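Local atomic coordinates of UDP-N-acetylenolpyruvoylglucosamine reductase (Listeria monocytogenes, PDB entry 3TX1), a protein that probably reduces UDP-N-acetylenolpyruvoylglucosamine to UDP-N-acetylmuramate with NADPH and a bound FAD, a step in peptidoglycan biosynthesis for the cell wall. Residues S244-P249 with N294-V299. Residues are numbered along the deposited sequence; the frame is centred on the assembly and turned at random.
Sequences SVFKRP and NLIAYV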
ATOM      1  N   SER A 244       0.769   0.016  10.739  1.00 37.58           N
ATOM      2  CA  SER A 244       0.020   0.163  11.922  1.00 38.89           C
ATOM      3  C   SER A 244      -1.276  -0.517  11.466  1.00 35.15           C
ATOM      4  O   SER A 244      -1.851  -0.138  10.462  1.00 37.91           O
ATOM      5  CB  SER A 244      -0.180   1.647  12.207  1.00 44.70           C
ATOM      6  OG  SER A 244      -0.343   1.901  13.593  1.00 59.62           O
ATOM      7  N   VAL A 245      -1.680  -1.565  12.165  1.00 31.27           N
ATOM      8  CA  VAL A 245      -2.882  -2.322  11.848  1.00 30.46           C
ATOM      9  C   VAL A 245      -4.215  -1.552  12.027  1.00 31.14           C
ATOM     10  O   VAL A 245      -5.151  -1.799  11.312  1.00 32.63           O
ATOM     11  CB  VAL A 245      -2.906  -3.652  12.682  1.00 29.72           C
ATOM     12  CG1 VAL A 245      -4.277  -4.306  12.658  1.00 31.43           C
ATOM     13  CG2 VAL A 245      -1.877  -4.654  12.182  1.00 28.52           C
ATOM     14  N   PHE A 246      -4.302  -0.618  12.968  1.00 32.15           N
ATOM     15  CA  PHE A 246      -5.580   0.049  13.261  1.00 32.74           C
ATOM     16  C   PHE A 246      -5.600   1.566  13.100  1.00 33.55           C
ATOM     17  O   PHE A 246      -4.606   2.217  13.314  1.00 35.98           O
ATOM     18  CB  PHE A 246      -6.000  -0.262  14.719  1.00 31.73           C
ATOM     19  CG  PHE A 246      -6.263  -1.719  14.983  1.00 29.95           C
ATOM     20  CD1 PHE A 246      -5.293  -2.523  15.543  1.00 28.82           C
ATOM     21  CD2 PHE A 246      -7.490  -2.292  14.652  1.00 31.23           C
ATOM     22  CE1 PHE A 246      -5.543  -3.862  15.772  1.00 29.03           C
ATOM     23  CE2 PHE A 246      -7.755  -3.634  14.869  1.00 29.09           C
ATOM     24  CZ  PHE A 246      -6.781  -4.422  15.437  1.00 29.45           C
ATOM     25  N   LYS A 247      -6.753   2.140  12.786  1.00 34.76           N
ATOM     26  CA  LYS A 247      -6.861   3.594  12.752  1.00 37.35           C
ATOM     27  C   LYS A 247      -6.739   4.070  14.197  1.00 39.59           C
ATOM     28  O   LYS A 247      -6.874   3.291  15.130  1.00 39.32           O
ATOM     29  CB  LYS A 247      -8.214   4.026  12.175  1.00 38.74           C
ATOM     30  CG  LYS A 247      -8.559   3.330  10.872  1.00 40.29           C
ATOM     31  CD  LYS A 247      -9.882   3.787  10.272  1.00 43.66           C
ATOM     32  CE  LYS A 247     -10.054   3.219   8.863  1.00 44.36           C
ATOM     33  NZ  LYS A 247     -11.136   3.899   8.094  1.00 48.24           N
ATOM     34  N   ARG A 248      -6.490   5.346  14.414  1.00 45.89           N
ATOM     35  CA  ARG A 248      -6.368   5.799  15.790  1.00 51.39           C
ATOM     36  C   ARG A 248      -7.766   6.159  16.350  1.00 53.79           C
ATOM     37  O   ARG A 248      -8.456   7.034  15.815  1.00 53.12           O
ATOM     38  CB  ARG A 248      -5.355   6.944  15.900  1.00 55.94           C
ATOM     39  CG  ARG A 248      -4.966   7.330  17.323  1.00 64.65           C
ATOM     40  CD  ARG A 248      -4.253   8.686  17.373  1.00 73.85           C
ATOM     41  NE  ARG A 248      -2.779   8.710  17.198  1.00 77.92           N
ATOM     42  CZ  ARG A 248      -2.096   8.456  16.071  1.00 77.26           C
ATOM     43  NH1 ARG A 248      -2.713   8.037  14.969  1.00 74.68           N
ATOM     44  NH2 ARG A 248      -0.766   8.569  16.065  1.00 73.30           N
ATOM     45  N   PRO A 249      -8.152   5.492  17.433  1.00 53.45           N
ATOM     46  CA  PRO A 249      -9.418   5.786  18.109  1.00 55.41           C
ATOM     47  C   PRO A 249      -9.378   7.160  18.771  1.00 64.69           C
ATOM     48  O   PRO A 249      -8.376   7.515  19.393  1.00 64.70           O
ATOM     49  CB  PRO A 249      -9.505   4.692  19.173  1.00 49.86           C
ATOM     50  CG  PRO A 249      -8.086   4.345  19.465  1.00 49.09           C
ATOM     51  CD  PRO A 249      -7.353   4.490  18.161  1.00 48.79           C
ATOM     52  N   ASN A 294      -7.059 -13.743  12.618  1.00 28.02           N
ATOM     53  CA  ASN A 294      -7.357 -14.270  13.914  1.00 27.08           C
ATOM     54  C   ASN A 294      -6.764 -13.397  15.010  1.00 25.63           C
ATOM     55  O   ASN A 294      -7.413 -13.087  16.002  1.00 26.52           O
ATOM     56  CB  ASN A 294      -6.924 -15.742  14.003  1.00 29.10           C
ATOM     57  CG  ASN A 294      -7.987 -16.723  13.442  1.00 32.46           C
ATOM     58  OD1 ASN A 294      -7.662 -17.794  12.929  1.00 32.48           O
ATOM     59  ND2 ASN A 294      -9.271 -16.345  13.545  1.00 34.65           N
ATOM     60  N   LEU A 295      -5.542 -12.939  14.829  1.00 24.28           N
ATOM     61  CA  LEU A 295      -4.976 -12.069  15.830  1.00 23.15           C
ATOM     62  C   LEU A 295      -5.675 -10.695  15.811  1.00 22.80           C
ATOM     63  O   LEU A 295      -6.003 -10.136  16.872  1.00 22.77           O
ATOM     64  CB  LEU A 295      -3.466 -11.963  15.656  1.00 22.31           C
ATOM     65  CG  LEU A 295      -2.669 -11.273  16.741  1.00 20.97           C
ATOM     66  CD1 LEU A 295      -3.198 -11.703  18.105  1.00 21.33           C
ATOM     67  CD2 LEU A 295      -1.193 -11.622  16.552  1.00 21.00           C
ATOM     68  N   ILE A 296      -5.964 -10.185  14.622  1.00 22.16           N
ATOM     69  CA  ILE A 296      -6.657  -8.928  14.545  1.00 21.97           C
ATOM     70  C   ILE A 296      -7.973  -9.021  15.304  1.00 22.60           C
ATOM     71  O   ILE A 296      -8.270  -8.178  16.143  1.00 23.92           O
ATOM     72  CB  ILE A 296      -6.930  -8.518  13.102  1.00 22.99           C
ATOM     73  CG1 ILE A 296      -5.622  -8.129  12.394  1.00 22.53           C
ATOM     74  CG2 ILE A 296      -7.912  -7.350  13.058  1.00 23.68           C
ATOM     75  CD1 ILE A 296      -5.842  -7.688  10.936  1.00 23.48           C
ATOM     76  N   ALA A 297      -8.754 -10.054  15.059  1.00 22.65           N
ATOM     77  CA  ALA A 297     -10.056 -10.138  15.730  1.00 23.55           C
ATOM     78  C   ALA A 297      -9.938 -10.316  17.255  1.00 23.53           C
ATOM     79  O   ALA A 297     -10.724  -9.749  18.037  1.00 23.70           O
ATOM     80  CB  ALA A 297     -10.901 -11.227  15.116  1.00 24.14           C
ATOM     81  N   TYR A 298      -8.937 -11.066  17.682  1.00 22.84           N
ATOM     82  CA  TYR A 298      -8.787 -11.288  19.092  1.00 24.36           C
ATOM     83  C   TYR A 298      -8.374  -9.993  19.826  1.00 23.82           C
ATOM     84  O   TYR A 298      -8.821  -9.718  20.949  1.00 24.46           O
ATOM     85  CB  TYR A 298      -7.818 -12.430  19.302  1.00 25.26           C
ATOM     86  CG  TYR A 298      -7.547 -12.798  20.717  1.00 26.60           C
ATOM     87  CD1 TYR A 298      -8.330 -13.760  21.386  1.00 29.01           C
ATOM     88  CD2 TYR A 298      -6.451 -12.239  21.386  1.00 26.73           C
ATOM     89  CE1 TYR A 298      -8.036 -14.140  22.699  1.00 29.75           C
ATOM     90  CE2 TYR A 298      -6.160 -12.594  22.701  1.00 27.84           C
ATOM     91  CZ  TYR A 298      -6.946 -13.525  23.340  1.00 29.81           C
ATOM     92  OH  TYR A 298      -6.607 -13.812  24.627  1.00 33.82           O
ATOM     93  N   VAL A 299      -7.554  -9.186  19.169  1.00 22.35           N
ATOM     94  CA  VAL A 299      -7.152  -7.915  19.716  1.00 22.22           C
ATOM     95  C   VAL A 299      -8.364  -7.006  19.781  1.00 24.11           C
ATOM     96  O   VAL A 299      -8.686  -6.471  20.842  1.00 26.45           O
ATOM     97  CB  VAL A 299      -6.067  -7.255  18.858  1.00 20.90           C
ATOM     98  CG1 VAL A 299      -5.977  -5.764  19.144  1.00 20.93           C
ATOM     99  CG2 VAL A 299      -4.724  -7.950  19.043  1.00 19.52           C
TER
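Val245 and Phe246, in an irregular loop, face Ile296 and Val299, one turn apart on helix 289-307; the backbones come nearest at Val245 and Ile296, whose CA atoms are 8.1 Å apart. No hydrogen bond joins the two segments, and apolar side chains alone make the contact between them, a worked example of a loop packed on a helix without polar bonds. Phe246 reaches the helix with the far end of its ring. Its CZ meets CG2 of Ile296 at 3.9 Å, while the neighbouring CE1 lies 3.9 Å from CG1 of Val299, both methyls approaching the ring obliquely. CG1 of Val299 (chi1 161°) and CG2 of Ile296 are both anti to the backbone N, and these are the branches that reach the ring. Val245 covers part of the same ring: its CG1 lies over one face, 3.4 Å above the plane and offset toward the rim, and also touches CG1 of Ile296 at 4.1 Å. Ile296 is thus shared, its CG2 branch going to the ring and its CG1-CD1 arm to the valine. Just before this buried pair comes Ser244, the predicted proton donor, and backbone bonds join Val245 to Gly279 and to Glu314, another predicted active-site residue. Within the C-terminal domain, Ile258 of helix 254-260 touches both Phe246 and Val299, while Ile281 of strand 281-283 packs against Val245 and Ile296.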